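Local coordinates for protein serine acetyltransferase (Entamoeba histolytica, PDB 3Q1X) that probably transfers an acetyl group to the hydroxyl of L-serine, the serine O-acetyltransferase step of cysteine biosynthesis, at residues Q39-R42 with K43-P47; S75-Y79 with N80-F84. All blocks are in the same frame, centred on the assembly; numbering follows the deposited sequence.

Contact 1 of 2, residues Q39-R42 with K43-P47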
loop_
_atom_site.group_PDB
_atom_site.type_symbol
_atom_site.label_atom_id
_atom_site.label_comp_id
_atom_site.label_asym_id
_atom_site.label_seq_id
_atom_site.Cartn_x
_atom_site.Cartn_y
_atom_site.Cartn_z
ATOM N N GLN A 39 2.396 -16.873 -3.600
ATOM C CA GLN A 39 1.640 -17.791 -4.465
ATOM C C GLN A 39 1.974 -19.247 -4.132
ATOM O O GLN A 39 1.079 -20.068 -3.910
ATOM C CB GLN A 39 1.939 -17.479 -5.940
ATOM C CG GLN A 39 1.161 -18.314 -6.953
ATOM C CD GLN A 39 -0.255 -17.820 -7.184
ATOM O OE1 GLN A 39 -0.707 -16.866 -6.556
ATOM N NE2 GLN A 39 -0.962 -18.473 -8.094
ATOM N N LYS A 40 3.270 -19.537 -4.067
ATOM C CA LYS A 40 3.766 -20.884 -3.800
ATOM C C LYS A 40 3.496 -21.340 -2.371
ATOM O O LYS A 40 3.004 -22.442 -2.163
ATOM C CB LYS A 40 5.251 -21.008 -4.165
ATOM C CG LYS A 40 5.531 -21.004 -5.676
ATOM C CD LYS A 40 4.466 -21.795 -6.427
ATOM C CE LYS A 40 4.735 -21.877 -7.918
ATOM N NZ LYS A 40 3.463 -22.180 -8.633
ATOM N N LEU A 41 3.791 -20.487 -1.391
ATOM C CA LEU A 41 3.637 -20.862 0.010
ATOM C C LEU A 41 2.170 -21.053 0.398
ATOM O O LEU A 41 1.854 -21.903 1.238
ATOM C CB LEU A 41 4.324 -19.860 0.938
ATOM C CG LEU A 41 5.855 -19.841 0.989
ATOM C CD1 LEU A 41 6.358 -18.550 1.609
ATOM C CD2 LEU A 41 6.392 -21.046 1.755
ATOM N N ARG A 42 1.288 -20.271 -0.227
ATOM C CA ARG A 42 -0.164 -20.441 -0.052
ATOM C C ARG A 42 -0.603 -21.868 -0.432
ATOM O O ARG A 42 -1.344 -22.511 0.312
ATOM C CB ARG A 42 -0.963 -19.354 -0.812
ATOM C CG ARG A 42 -0.735 -17.921 -0.265
ATOM C CD ARG A 42 -1.909 -16.923 -0.328
ATOM N NE ARG A 42 -2.301 -16.524 -1.675
ATOM C CZ ARG A 42 -2.964 -15.411 -2.019
ATOM N NH1 ARG A 42 -3.305 -14.460 -1.143
ATOM N NH2 ARG A 42 -3.269 -15.231 -3.288
ATOM N N LYS A 43 -0.110 -22.361 -1.570
ATOM C CA LYS A 43 -0.450 -23.696 -2.074
ATOM C C LYS A 43 0.126 -24.798 -1.194
ATOM O O LYS A 43 -0.543 -25.800 -0.915
ATOM C CB LYS A 43 0.026 -23.875 -3.521
ATOM C CG LYS A 43 -0.816 -23.110 -4.532
ATOM C CD LYS A 43 -0.412 -23.393 -5.969
ATOM C CE LYS A 43 -1.490 -22.893 -6.921
ATOM N NZ LYS A 43 -0.978 -22.667 -8.296
ATOM N N ILE A 44 1.367 -24.593 -0.756
ATOM C CA ILE A 44 2.101 -25.559 0.061
ATOM C C ILE A 44 1.477 -25.748 1.447
ATOM O O ILE A 44 1.270 -26.881 1.896
ATOM C CB ILE A 44 3.584 -25.126 0.203
ATOM C CG1 ILE A 44 4.268 -25.094 -1.177
ATOM C CG2 ILE A 44 4.331 -26.033 1.185
ATOM C CD1 ILE A 44 5.602 -24.349 -1.210
ATOM N N PHE A 45 1.185 -24.637 2.120
ATOM C CA PHE A 45 0.649 -24.674 3.480
ATOM C C PHE A 45 -0.856 -24.893 3.568
ATOM O O PHE A 45 -1.319 -25.545 4.500
ATOM C CB PHE A 45 1.022 -23.407 4.255
ATOM C CG PHE A 45 2.478 -23.316 4.627
ATOM C CD1 PHE A 45 3.153 -24.408 5.175
ATOM C CD2 PHE A 45 3.166 -22.119 4.460
ATOM C CE1 PHE A 45 4.507 -24.310 5.524
ATOM C CE2 PHE A 45 4.509 -22.004 4.819
ATOM C CZ PHE A 45 5.182 -23.101 5.351
ATOM N N PHE A 46 -1.608 -24.330 2.623
ATOM C CA PHE A 46 -3.073 -24.436 2.632
ATOM C C PHE A 46 -3.648 -24.768 1.252
ATOM O O PHE A 46 -4.386 -23.960 0.664
ATOM C CB PHE A 46 -3.687 -23.149 3.210
ATOM C CG PHE A 46 -3.114 -22.759 4.546
ATOM C CD1 PHE A 46 -3.531 -23.399 5.708
ATOM C CD2 PHE A 46 -2.138 -21.771 4.638
ATOM C CE1 PHE A 46 -2.989 -23.059 6.944
ATOM C CE2 PHE A 46 -1.590 -21.419 5.872
ATOM C CZ PHE A 46 -2.015 -22.063 7.026
ATOM N N PRO A 47 -3.320 -25.971 0.726
ATOM C CA PRO A 47 -3.710 -26.343 -0.639
ATOM C C PRO A 47 -5.218 -26.328 -0.920
ATOM O O PRO A 47 -5.606 -26.062 -2.047
ATOM C CB PRO A 47 -3.165 -27.766 -0.786
ATOM C CG PRO A 47 -2.928 -28.250 0.606
ATOM C CD PRO A 47 -2.532 -27.037 1.371
HETATM O O HOH W 1 -0.111 -21.061 -9.969
#
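L41 and F45, one helical turn apart, lie side by side and point the same way, with methyl CD2 of L41 3.7 Å from CE2 of the F45 ring. O of L41, which accepts the backbone N of F45, lies oblique to the ring, 3.5 Å from CD2 of F45. Both side chains touch I138 of helix 128-144, and F45 reaches on to L96, K100 and L103 of helix 82-113. A quarter turn round the helix, I44 folds back along its N-terminal side: CG1 sits beside the backbone N (chi1 -62°), which lays it 3.1 Å from O of K40, the same oxygen that accepts I44 N. The polar pair Q39 and K43 also runs in parallel. K43 is extended beyond CG, and a water between its NZ and NE2 of Q39 accepts from both, the K43 leg doubtfully short and the Q39 leg weak; Q39 is held further by the backbone of K32 and V34. The helix ends with F46 N on O of R42 at 3.0 Å, after which F46 leaves helical geometry. K40 NZ and K43 NZ come within 4.5 Å; the salt bridge of K40 to E64 on helix 59-79 probably offsets part of the repulsion and favours a charged K40.

Contact 2 of 2, residues S75-Y79 with N80-F84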
loop_
_atom_site.group_PDB
_atom_site.type_symbol
_atom_site.label_atom_id
_atom_site.label_comp_id
_atom_site.label_asym_id
_atom_site.label_seq_id
_atom_site.Cartn_x
_atom_site.Cartn_y
_atom_site.Cartn_z
ATOM N N SER A 75 17.400 -16.928 -6.590
ATOM C CA SER A 75 17.493 -15.570 -6.067
ATOM C C SER A 75 18.580 -15.414 -4.997
ATOM O O SER A 75 19.323 -14.432 -5.003
ATOM C CB SER A 75 16.137 -15.133 -5.519
ATOM O OG SER A 75 15.172 -15.088 -6.558
ATOM N N VAL A 76 18.697 -16.383 -4.095
ATOM C CA VAL A 76 19.766 -16.324 -3.096
ATOM C C VAL A 76 21.135 -16.402 -3.775
ATOM O O VAL A 76 22.045 -15.684 -3.395
ATOM C CB VAL A 76 19.629 -17.399 -1.980
ATOM C CG1 VAL A 76 20.841 -17.373 -1.054
ATOM C CG2 VAL A 76 18.373 -17.159 -1.170
ATOM N N THR A 77 21.266 -17.263 -4.788
ATOM C CA THR A 77 22.523 -17.387 -5.536
ATOM C C THR A 77 22.922 -16.057 -6.207
ATOM O O THR A 77 24.096 -15.654 -6.173
ATOM C CB THR A 77 22.429 -18.504 -6.596
ATOM O OG1 THR A 77 22.218 -19.771 -5.943
ATOM C CG2 THR A 77 23.702 -18.569 -7.433
ATOM N N ALA A 78 21.945 -15.383 -6.806
ATOM C CA ALA A 78 22.191 -14.101 -7.486
ATOM C C ALA A 78 22.842 -13.062 -6.570
ATOM O O ALA A 78 23.772 -12.368 -6.976
ATOM C CB ALA A 78 20.909 -13.557 -8.105
ATOM N N TYR A 79 22.363 -12.987 -5.332
ATOM C CA TYR A 79 22.851 -12.021 -4.353
ATOM C C TYR A 79 24.062 -12.504 -3.560
ATOM O O TYR A 79 24.793 -11.703 -2.973
ATOM C CB TYR A 79 21.736 -11.679 -3.370
ATOM C CG TYR A 79 20.670 -10.761 -3.918
ATOM C CD1 TYR A 79 20.862 -9.379 -3.956
ATOM C CD2 TYR A 79 19.463 -11.277 -4.384
ATOM C CE1 TYR A 79 19.865 -8.543 -4.439
ATOM C CE2 TYR A 79 18.478 -10.459 -4.874
ATOM C CZ TYR A 79 18.679 -9.094 -4.896
ATOM O OH TYR A 79 17.697 -8.268 -5.381
ATOM N N ASN A 80 24.270 -13.816 -3.542
ATOM C CA ASN A 80 25.310 -14.418 -2.725
ATOM C C ASN A 80 26.147 -15.382 -3.562
ATOM O O ASN A 80 26.860 -14.951 -4.478
ATOM C CB ASN A 80 24.681 -15.105 -1.509
ATOM C CG ASN A 80 23.833 -14.155 -0.670
ATOM O OD1 ASN A 80 24.338 -13.500 0.253
ATOM N ND2 ASN A 80 22.539 -14.079 -0.979
ATOM N N ASP A 81 26.062 -16.676 -3.252
ATOM C CA ASP A 81 26.700 -17.701 -4.080
ATOM C C ASP A 81 25.934 -19.025 -4.025
ATOM O O ASP A 81 25.043 -19.207 -3.186
ATOM C CB ASP A 81 28.164 -17.892 -3.666
ATOM C CG ASP A 81 28.298 -18.367 -2.237
ATOM O OD1 ASP A 81 28.611 -17.537 -1.357
ATOM O OD2 ASP A 81 28.066 -19.561 -1.990
ATOM N N GLU A 82 26.304 -19.939 -4.922
ATOM C CA GLU A 82 25.642 -21.234 -5.084
ATOM C C GLU A 82 25.618 -22.070 -3.796
ATOM O O GLU A 82 24.568 -22.619 -3.425
ATOM C CB GLU A 82 26.315 -22.023 -6.219
ATOM C CG GLU A 82 26.174 -21.425 -7.632
ATOM C CD GLU A 82 27.125 -20.245 -7.939
ATOM O OE1 GLU A 82 27.990 -19.872 -7.102
ATOM O OE2 GLU A 82 26.997 -19.684 -9.048
ATOM N N LEU A 83 26.769 -22.168 -3.123
ATOM C CA LEU A 83 26.875 -22.972 -1.908
ATOM C C LEU A 83 26.050 -22.380 -0.762
ATOM O O LEU A 83 25.321 -23.109 -0.079
ATOM C CB LEU A 83 28.343 -23.173 -1.506
ATOM C CG LEU A 83 28.644 -23.792 -0.139
ATOM C CD1 LEU A 83 29.944 -24.587 -0.172
ATOM C CD2 LEU A 83 28.711 -22.704 0.926
ATOM N N PHE A 84 26.161 -21.066 -0.565
ATOM C CA PHE A 84 25.388 -20.372 0.466
ATOM C C PHE A 84 23.892 -20.548 0.241
ATOM O O PHE A 84 23.150 -20.784 1.198
ATOM C CB PHE A 84 25.736 -18.883 0.512
ATOM C CG PHE A 84 25.161 -18.162 1.704
ATOM C CD1 PHE A 84 25.586 -18.472 2.993
ATOM C CD2 PHE A 84 24.199 -17.169 1.538
ATOM C CE1 PHE A 84 25.063 -17.806 4.102
ATOM C CE2 PHE A 84 23.666 -16.492 2.644
ATOM C CZ PHE A 84 24.098 -16.809 3.922
#
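The carbonyl oxygen of V76 is gripped twice by N80 and a third time, weakly, by the backbone N of Y79. The side-chain amide gives the firmest bond, ND2 of N80 to O of V76 at 2.9 Å; it lies in the carbonyl plane, on a lone pair, and the oxygen is close to the plane of the amide. The backbone N of N80 reaches the same oxygen only weakly (N-H...O 126°), and is shared with O of T77 in a second weak bond at 3.2 Å. With its CG beside its own backbone N (chi1 -57°), N80 turns its amide back over the last turn of helix 59-79, and ND2 also bonds E147. This is a tight helix-to-helix corner: N80 leaves helical geometry, and D81 serves as N-cap of helix 82-113, its OD2 taking F84 N at 2.8 Å from above the carboxylate plane. Across the bend, V76 CG1 lies 4.2 Å from CD2 of the F84 ring. T77 and E82 meet at about a right angle, methyl CG2 of T77 touching CG of E82 at 3.8 Å. R27 of the second subunit bonds the backbone oxygens of A78 and N80, while Y79 sets its ring edge-to-face with Y29 of that subunit.

How the contacts relate
Both contacts belong to the helical part of the chain that precedes the strands of the left-handed beta-helix; contact 1 comes first along the chain and contact 2 follows it. Their centres are 24 Å apart and their nearest atoms about 11 Å, so they do not touch. Contact 1 lies on helix 36-45; contact 2 is the corner between helices 59-79 and 82-113. These two helices link them, since side chains of contact 1 pack on both. Contact 1 is buried within one subunit, whereas contact 2, farther from the chain centre, meets the second subunit. One therefore joins helices inside the chain, the other brings a helix corner to the subunit interface.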